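Local coordinates for Rho-related gtp-binding protein RHOD (Homo sapiens, PDB 2J1L) that binds guanine nucleotides as a Rho-family small G protein, built on the Ras-type fold and holding GDP and a magnesium ion in this structure, at residues Val144-Asp149 against Leu186-Arg191; Val38-Gly43 against Leu109-Asp114; Pro140-Gly145 against Gln201-Val206. One frame throughout, in Å; residues are numbered along the deposited sequence.

Interaction 1. Residues Val144-Asp149 against Leu186-Arg191; sequences VGCKTD and LECSAR. With GDP (guanosine-5'-diphosphate), chain B.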
# COMPACT_ATOMS: atom_id res chain seq x y z
N VAL A 144 0.01 1.06 -3.39
CA VAL A 144 0.74 2.01 -2.58
C VAL A 144 2.23 1.80 -2.81
O VAL A 144 2.74 0.72 -2.58
CB VAL A 144 0.39 1.86 -1.04
CG1 VAL A 144 1.16 2.91 -0.16
CG2 VAL A 144 -1.12 1.99 -0.81
N GLY A 145 2.94 2.82 -3.27
CA GLY A 145 4.40 2.75 -3.35
C GLY A 145 5.06 3.23 -2.08
O GLY A 145 4.85 4.37 -1.70
N CYS A 146 5.84 2.39 -1.42
CA CYS A 146 6.45 2.69 -0.12
C CYS A 146 7.96 3.04 -0.17
O CYS A 146 8.65 2.74 -1.15
CB CYS A 146 6.29 1.49 0.80
SG CYS A 146 4.54 1.00 1.13
N LYS A 147 8.45 3.65 0.90
CA LYS A 147 9.85 4.04 1.02
C LYS A 147 10.28 5.03 -0.07
O LYS A 147 11.42 4.96 -0.56
CB LYS A 147 10.76 2.81 0.97
CG LYS A 147 10.30 1.62 1.78
CD LYS A 147 11.49 0.71 2.07
CE LYS A 147 11.07 -0.70 2.45
NZ LYS A 147 12.14 -1.69 2.14
N THR A 148 9.40 5.97 -0.43
CA THR A 148 9.70 6.96 -1.48
C THR A 148 10.93 7.83 -1.16
O THR A 148 11.52 8.46 -2.05
CB THR A 148 8.51 7.88 -1.75
OG1 THR A 148 8.13 8.55 -0.54
CG2 THR A 148 7.30 7.08 -2.29
N ASP A 149 11.33 7.85 0.10
CA ASP A 149 12.53 8.57 0.50
C ASP A 149 13.80 7.99 -0.14
O ASP A 149 14.79 8.72 -0.33
CB ASP A 149 12.66 8.58 2.03
CG ASP A 149 12.66 7.20 2.62
OD1 ASP A 149 11.61 6.51 2.55
OD2 ASP A 149 13.70 6.80 3.18
N LEU A 186 -0.95 5.66 -4.80
CA LEU A 186 -0.44 6.61 -3.84
C LEU A 186 0.94 6.20 -3.43
O LEU A 186 1.35 5.06 -3.59
CB LEU A 186 -1.35 6.63 -2.63
CG LEU A 186 -2.82 6.98 -2.90
CD1 LEU A 186 -3.75 6.30 -1.86
CD2 LEU A 186 -2.98 8.50 -2.92
N GLU A 187 1.66 7.16 -2.87
CA GLU A 187 3.03 6.97 -2.43
C GLU A 187 3.24 7.61 -1.08
O GLU A 187 2.61 8.65 -0.77
CB GLU A 187 3.97 7.68 -3.36
CG GLU A 187 4.10 7.03 -4.67
CD GLU A 187 5.11 7.75 -5.54
OE1 GLU A 187 5.50 8.89 -5.21
OE2 GLU A 187 5.52 7.15 -6.56
N CYS A 188 4.16 7.05 -0.32
CA CYS A 188 4.47 7.56 0.99
C CYS A 188 5.84 7.10 1.42
O CYS A 188 6.41 6.18 0.83
CB CYS A 188 3.45 7.03 1.98
SG CYS A 188 3.44 5.25 1.99
N SER A 189 6.36 7.76 2.45
CA SER A 189 7.54 7.32 3.15
C SER A 189 7.18 7.23 4.62
O SER A 189 6.85 8.24 5.23
CB SER A 189 8.69 8.31 2.96
OG SER A 189 9.81 7.94 3.76
N ALA A 190 7.21 6.02 5.18
CA ALA A 190 6.96 5.86 6.60
C ALA A 190 8.11 6.48 7.39
O ALA A 190 7.92 6.98 8.50
CB ALA A 190 6.80 4.41 6.94
N ARG A 191 9.31 6.48 6.81
CA ARG A 191 10.48 7.04 7.47
C ARG A 191 10.36 8.54 7.74
O ARG A 191 10.74 9.00 8.80
CB ARG A 191 11.74 6.77 6.64
CG ARG A 191 13.03 7.35 7.23
CD ARG A 191 13.40 6.64 8.53
NE ARG A 191 13.91 5.29 8.25
CZ ARG A 191 15.19 4.92 8.35
NH1 ARG A 191 16.13 5.77 8.75
NH2 ARG A 191 15.52 3.66 8.06
PB GDP B . 7.21 -5.49 5.83
O1B GDP B . 6.37 -5.14 7.01
O2B GDP B . 6.45 -5.40 4.54
O3B GDP B . 7.75 -6.89 6.00
O3A GDP B . 8.40 -4.43 5.75
PA GDP B . 8.82 -3.67 7.11
O1A GDP B . 7.81 -2.64 7.56
O2A GDP B . 8.98 -4.69 8.21
O5' GDP B . 10.20 -2.92 6.70
C5' GDP B . 11.23 -3.61 5.99
C4' GDP B . 12.51 -2.79 6.00
O4' GDP B . 12.39 -1.54 5.30
C3' GDP B . 12.90 -2.41 7.42
O3' GDP B . 14.32 -2.19 7.52
C2' GDP B . 12.24 -1.08 7.63
O2' GDP B . 12.88 -0.30 8.62
C1' GDP B . 12.47 -0.47 6.28
N9 GDP B . 11.47 0.56 6.00
C8 GDP B . 10.14 0.52 6.20
N7 GDP B . 9.57 1.68 5.76
C5 GDP B . 10.55 2.46 5.29
C6 GDP B . 10.64 3.79 4.68
O6 GDP B . 9.61 4.51 4.50
N1 GDP B . 11.86 4.20 4.33
C2 GDP B . 12.98 3.46 4.52
N2 GDP B . 14.17 3.97 4.13
N3 GDP B . 12.97 2.23 5.06
C4 GDP B . 11.80 1.71 5.45
O HOH W 1 6.50 3.94 3.02
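The guanine-base site of a Ras-type G domain forms where two neighbouring parallel strands end, and here Asp-149 meets Ser-189 across it; the two loops take the places of the family's NKxD and SAK motifs, here CKTD (Cys-146 to Asp-149) and SAR (Ser-189 to Arg-191). The strands lead in with Gly-145 N bonded to Leu-186 O at 2.8 Å and Cys-188 N bonded to Gly-145 O. Beyond them the chains stay tied, Thr-148 N reaching Cys-188 O at 3.3 Å from above the carbonyl plane, while the Thr-148 methyl CG2 rests on Glu-187 CB. Asp-149 reads the purine edge with both oxygens: OD1 accepts from GDP N1 at 2.9 Å and OD2 from GDP N2 at 3.0 Å. Its CG sits between the backbone N and the carbonyl carbon (chi1 56°), which swings the carboxylate to the base. The base is sandwiched. The extended Lys-147 chain runs along one face, CD 3.5 Å from GDP C4, and its NZ continues to a salt bridge with Asp-114 and a bond to Gly-44 O; Arg-191 CB covers the opposite face, 3.5 Å from GDP N1, and Arg-191 N donates to GDP O6. A water joins Lys-147 N to Ala-190 N by accepting from both. Ser-189 OG, an acceptor for Leu-192 N, donates to Asp-149 OD1 at 2.6 Å, from 57° out of the carboxylate plane.

Interaction 2. Residues Val38-Gly43 against Leu109-Asp114; sequences VLVGDG and LLLCFD. With GDP (guanosine-5'-diphosphate), chain B.
Val-38 to Val-40 run parallel to Leu-109 to Cys-112 as adjacent central strands, the segment axes 4.6 Å apart at closest and their N-to-C directions 37° apart, the twist of an alpha/beta sheet. Three bonds join them. Leu-110 N to Val-38 O is nearly straight, and Val-40 N to Leu-110 O more bent. The shortest, also nearly straight, runs from Cys-112 N to Val-40 O at 2.7 Å. Side chains paired in register then stand next to one another on alternate faces. On one face Val-38 CB meets Leu-109 CD2 at 3.5 Å, and Val-40 divides its branches, CG1 lying 3.5 Å from Leu-111 CD2 and CG2 turning back to Leu-109 CD2 at 4.0 Å. That split follows from the valine torsion (chi1 164°), with CG1 anti to the backbone N; Trp-128 of helix 118-135 covers Val-40 and Leu-111. The other face carries Leu-39 and Leu-110, which point the same way and touch through CD2 and CD1.

After the Val-40 carbonyl the direct backbone bonding stops. Gly-41 opens a sequence that fits the P-loop (Walker A) pattern, and a water bridges the two chains instead, accepting from Asp-42 N at 3.2 Å and donating to Cys-112 O at 2.8 Å. Asp-42 is fixed by Asn-123 and by Trp-128 NE1, while its carbonyl accepts from Lys-47 NZ. The chemistry thus changes along the contact: apolar pairs over a regular bonded backbone hold the core strands together, and water and polar anchors take over where the chain turns to wrap the GDP phosphates.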
# COMPACT_ATOMS: atom_id res chain seq x y z
N VAL A 38 -6.76 -4.07 4.36
CA VAL A 38 -5.83 -5.20 4.35
C VAL A 38 -4.56 -4.80 3.62
O VAL A 38 -4.62 -4.34 2.49
CB VAL A 38 -6.43 -6.46 3.70
CG1 VAL A 38 -5.40 -7.58 3.66
CG2 VAL A 38 -7.69 -6.90 4.46
N LEU A 39 -3.42 -4.94 4.29
CA LEU A 39 -2.14 -4.66 3.65
C LEU A 39 -1.60 -5.95 3.01
O LEU A 39 -1.52 -7.00 3.66
CB LEU A 39 -1.12 -4.12 4.65
CG LEU A 39 -1.45 -2.86 5.48
CD1 LEU A 39 -0.20 -2.39 6.20
CD2 LEU A 39 -1.99 -1.76 4.63
N VAL A 40 -1.21 -5.85 1.75
CA VAL A 40 -0.76 -7.00 0.97
C VAL A 40 0.51 -6.60 0.20
O VAL A 40 0.68 -5.48 -0.20
CB VAL A 40 -1.93 -7.47 0.06
CG1 VAL A 40 -1.48 -8.37 -1.04
CG2 VAL A 40 -2.99 -8.17 0.92
N GLY A 41 1.44 -7.52 0.04
CA GLY A 41 2.69 -7.16 -0.63
C GLY A 41 3.84 -7.99 -0.13
O GLY A 41 3.73 -8.67 0.89
N ASP A 42 4.94 -7.93 -0.87
CA ASP A 42 6.13 -8.72 -0.51
C ASP A 42 6.62 -8.39 0.89
O ASP A 42 6.44 -7.26 1.38
CB ASP A 42 7.26 -8.46 -1.51
CG ASP A 42 7.04 -9.14 -2.86
OD1 ASP A 42 5.91 -9.63 -3.14
OD2 ASP A 42 8.02 -9.17 -3.66
N GLY A 43 7.23 -9.37 1.53
CA GLY A 43 7.91 -9.16 2.80
C GLY A 43 9.01 -8.15 2.62
O GLY A 43 9.69 -8.15 1.60
N LEU A 109 -8.23 -3.00 -0.19
CA LEU A 109 -6.95 -3.69 -0.21
C LEU A 109 -5.90 -2.71 -0.64
O LEU A 109 -6.10 -2.00 -1.64
CB LEU A 109 -6.98 -4.80 -1.23
CG LEU A 109 -7.58 -6.14 -0.83
CD1 LEU A 109 -7.70 -6.95 -2.09
CD2 LEU A 109 -6.72 -6.86 0.20
N LEU A 110 -4.80 -2.66 0.11
CA LEU A 110 -3.65 -1.87 -0.26
C LEU A 110 -2.59 -2.84 -0.69
O LEU A 110 -2.02 -3.55 0.14
CB LEU A 110 -3.15 -1.04 0.92
CG LEU A 110 -4.15 -0.07 1.58
CD1 LEU A 110 -3.45 0.72 2.71
CD2 LEU A 110 -4.76 0.89 0.55
N LEU A 111 -2.36 -2.91 -1.99
CA LEU A 111 -1.26 -3.66 -2.57
C LEU A 111 0.00 -2.81 -2.53
O LEU A 111 0.13 -1.87 -3.30
CB LEU A 111 -1.58 -4.04 -4.02
CG LEU A 111 -2.75 -4.98 -4.27
CD1 LEU A 111 -2.53 -5.74 -5.61
CD2 LEU A 111 -2.96 -5.97 -3.12
N CYS A 112 0.93 -3.17 -1.66
CA CYS A 112 2.12 -2.37 -1.36
C CYS A 112 3.39 -2.86 -2.06
O CYS A 112 3.60 -4.06 -2.20
CB CYS A 112 2.40 -2.42 0.14
SG CYS A 112 1.08 -1.69 1.12
N PHE A 113 4.23 -1.93 -2.48
CA PHE A 113 5.57 -2.31 -2.92
C PHE A 113 6.62 -1.26 -2.53
O PHE A 113 6.28 -0.11 -2.29
CB PHE A 113 5.59 -2.54 -4.42
CG PHE A 113 5.40 -1.29 -5.22
CD1 PHE A 113 4.12 -0.86 -5.55
CD2 PHE A 113 6.50 -0.55 -5.64
CE1 PHE A 113 3.94 0.28 -6.29
CE2 PHE A 113 6.32 0.58 -6.39
CZ PHE A 113 5.04 1.01 -6.71
N ASP A 114 7.88 -1.68 -2.46
CA ASP A 114 9.02 -0.80 -2.18
C ASP A 114 9.42 -0.17 -3.51
O ASP A 114 9.70 -0.90 -4.48
CB ASP A 114 10.14 -1.67 -1.59
CG ASP A 114 11.40 -0.90 -1.26
OD1 ASP A 114 11.59 0.21 -1.79
OD2 ASP A 114 12.23 -1.44 -0.47
PB GDP B . 7.21 -5.49 5.83
O1B GDP B . 6.37 -5.14 7.01
O2B GDP B . 6.45 -5.40 4.54
O3B GDP B . 7.75 -6.89 6.00
O3A GDP B . 8.40 -4.43 5.75
PA GDP B . 8.82 -3.67 7.11
O1A GDP B . 7.81 -2.64 7.56
O2A GDP B . 8.98 -4.69 8.21
O5' GDP B . 10.20 -2.92 6.70
C5' GDP B . 11.23 -3.61 5.99
C4' GDP B . 12.51 -2.79 6.00
O4' GDP B . 12.39 -1.54 5.30
C3' GDP B . 12.90 -2.41 7.42
O3' GDP B . 14.32 -2.19 7.52
C2' GDP B . 12.24 -1.08 7.63
O2' GDP B . 12.88 -0.30 8.62
C1' GDP B . 12.47 -0.47 6.28
N9 GDP B . 11.47 0.56 6.00
C8 GDP B . 10.14 0.52 6.20
N7 GDP B . 9.57 1.68 5.76
C5 GDP B . 10.55 2.46 5.29
C6 GDP B . 10.64 3.79 4.68
O6 GDP B . 9.61 4.51 4.50
N1 GDP B . 11.86 4.20 4.33
C2 GDP B . 12.98 3.46 4.52
N2 GDP B . 14.17 3.97 4.13
N3 GDP B . 12.97 2.23 5.06
C4 GDP B . 11.80 1.71 5.45
O HOH W 2 5.07 -6.08 -3.51

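Interaction 3. Residues Pro140-Gly145 against Gln201-Val206; sequences PIIVVG and QEAAEV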
# COMPACT_ATOMS: atom_id res chain seq x y z
N PRO A 140 -12.22 -3.11 -3.40
CA PRO A 140 -11.40 -2.10 -4.08
C PRO A 140 -9.91 -2.21 -3.76
O PRO A 140 -9.54 -2.52 -2.63
CB PRO A 140 -11.95 -0.77 -3.54
CG PRO A 140 -13.19 -1.11 -2.80
CD PRO A 140 -13.04 -2.51 -2.34
N ILE A 141 -9.08 -1.91 -4.77
CA ILE A 141 -7.63 -1.98 -4.69
C ILE A 141 -7.04 -0.58 -4.85
O ILE A 141 -7.43 0.15 -5.78
CB ILE A 141 -7.03 -2.82 -5.84
CG1 ILE A 141 -7.46 -4.30 -5.75
CG2 ILE A 141 -5.50 -2.65 -5.88
N ILE A 142 -6.15 -0.21 -3.92
CA ILE A 142 -5.23 0.90 -4.07
C ILE A 142 -3.81 0.34 -4.10
O ILE A 142 -3.45 -0.46 -3.23
CB ILE A 142 -5.29 1.81 -2.87
CG1 ILE A 142 -6.61 2.53 -2.78
CG2 ILE A 142 -4.15 2.82 -2.91
CD1 ILE A 142 -6.69 3.40 -1.55
N VAL A 143 -3.01 0.77 -5.07
CA VAL A 143 -1.58 0.43 -5.11
C VAL A 143 -0.83 1.47 -4.34
O VAL A 143 -1.01 2.66 -4.62
CB VAL A 143 -1.04 0.42 -6.56
CG1 VAL A 143 0.50 0.31 -6.58
CG2 VAL A 143 -1.67 -0.71 -7.35
N VAL A 144 0.01 1.06 -3.39
CA VAL A 144 0.74 2.01 -2.58
C VAL A 144 2.23 1.80 -2.81
O VAL A 144 2.74 0.72 -2.58
CB VAL A 144 0.39 1.86 -1.04
CG1 VAL A 144 1.16 2.91 -0.16
CG2 VAL A 144 -1.12 1.99 -0.81
N GLY A 145 2.94 2.82 -3.27
CA GLY A 145 4.40 2.75 -3.35
C GLY A 145 5.06 3.23 -2.08
O GLY A 145 4.85 4.37 -1.70
N GLN A 201 -6.52 7.71 4.60
CA GLN A 201 -7.71 8.50 4.36
C GLN A 201 -8.33 8.21 3.00
O GLN A 201 -9.54 8.11 2.88
CB GLN A 201 -7.40 9.99 4.45
CG GLN A 201 -7.51 10.54 5.84
CD GLN A 201 -7.28 12.02 5.88
OE1 GLN A 201 -8.21 12.79 6.06
NE2 GLN A 201 -6.03 12.43 5.69
N GLU A 202 -7.49 8.12 1.97
CA GLU A 202 -7.96 7.66 0.67
C GLU A 202 -8.55 6.27 0.78
O GLU A 202 -9.64 6.01 0.29
CB GLU A 202 -6.82 7.61 -0.34
CG GLU A 202 -6.86 8.78 -1.32
CD GLU A 202 -8.08 8.73 -2.23
OE1 GLU A 202 -8.11 7.88 -3.16
OE2 GLU A 202 -9.01 9.53 -2.00
N ALA A 203 -7.81 5.39 1.44
CA ALA A 203 -8.29 4.05 1.73
C ALA A 203 -9.73 4.09 2.27
O ALA A 203 -10.65 3.49 1.71
CB ALA A 203 -7.34 3.38 2.72
N ALA A 204 -9.94 4.85 3.35
CA ALA A 204 -11.26 5.01 3.95
C ALA A 204 -12.30 5.55 2.96
O ALA A 204 -13.39 5.01 2.86
CB ALA A 204 -11.16 5.94 5.15
N GLU A 205 -11.96 6.62 2.25
CA GLU A 205 -12.89 7.22 1.30
C GLU A 205 -13.29 6.18 0.25
O GLU A 205 -14.48 5.93 0.02
CB GLU A 205 -12.28 8.49 0.64
CG GLU A 205 -12.53 9.78 1.47
CD GLU A 205 -11.60 10.99 1.13
OE1 GLU A 205 -10.35 10.86 1.14
OE2 GLU A 205 -12.14 12.11 0.90
N VAL A 206 -12.28 5.52 -0.32
CA VAL A 206 -12.53 4.47 -1.30
C VAL A 206 -13.43 3.34 -0.74
O VAL A 206 -14.41 2.96 -1.38
CB VAL A 206 -11.21 3.91 -1.83
CG1 VAL A 206 -11.46 2.67 -2.69
CG2 VAL A 206 -10.49 4.99 -2.63
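Val-206 N donates to Glu-202 O at 2.8 Å, a helical bond that brings these two residues, one turn apart, onto the same side of helix 196-209, where both meet Ile-142 of strand 141-146. The contact belongs to the layered alpha/beta architecture of the G domain: a helix segment lies against a strand of the central sheet, antiparallel to it at 168°, axes 9.7 Å apart. Ile-142 does the bridging. Its CG1 lies beside the backbone N and the chain then extends fully (chi2 178°), so that the methyl CD1 reaches the helix backbone itself, 3.7 Å from Ala-203 CA and 4.1 Å from Glu-202 C. The small Ala-203 leaves that backbone accessible, and Val-206 CG2 lies more loosely beside the same methyl, at 4.3 Å.

Just before the strand, the side chains of Pro-140 and Val-206 pass alongside one another, pointing opposite ways. The other valine branch touches here: CG1, anti to the backbone N, comes within 3.6 Å of Pro-140 CB, so Val-206 meets Pro-140 and Ile-142 with separate methyls. Leu-110 and Leu-186 of the two flanking strands also pack on Ile-142, setting it among apolar neighbours on either side. The side-chain contacts are aliphatic, with the Ile-142 methyl against the helix backbone; the helix bonds within itself and the strand to its neighbours in the sheet, consistent with layers held together mainly by apolar packing.

In the fold
All three contacts involve one sheet: strand 141-146 lends its C-terminal end to interaction 1 and its beginning to interaction 3, and is the neighbour of strand 106-114 in interaction 2. Leu-109 N to Pro-140 O at 2.8 Å ties interactions 2 and 3, and Leu-186 CD1 packs 3.7 Å from Glu-202 CB between interactions 1 and 3. Interactions 1 and 2, centres about 12 Å apart, both reach GDP, at the base and near the phosphates respectively; the salt bridge from Lys-147 NZ to Asp-114 OD2 at 2.6 Å couples them directly. Interaction 3 lies away from the nucleotide, covering one face of the sheet whose strand ends carry the pocket.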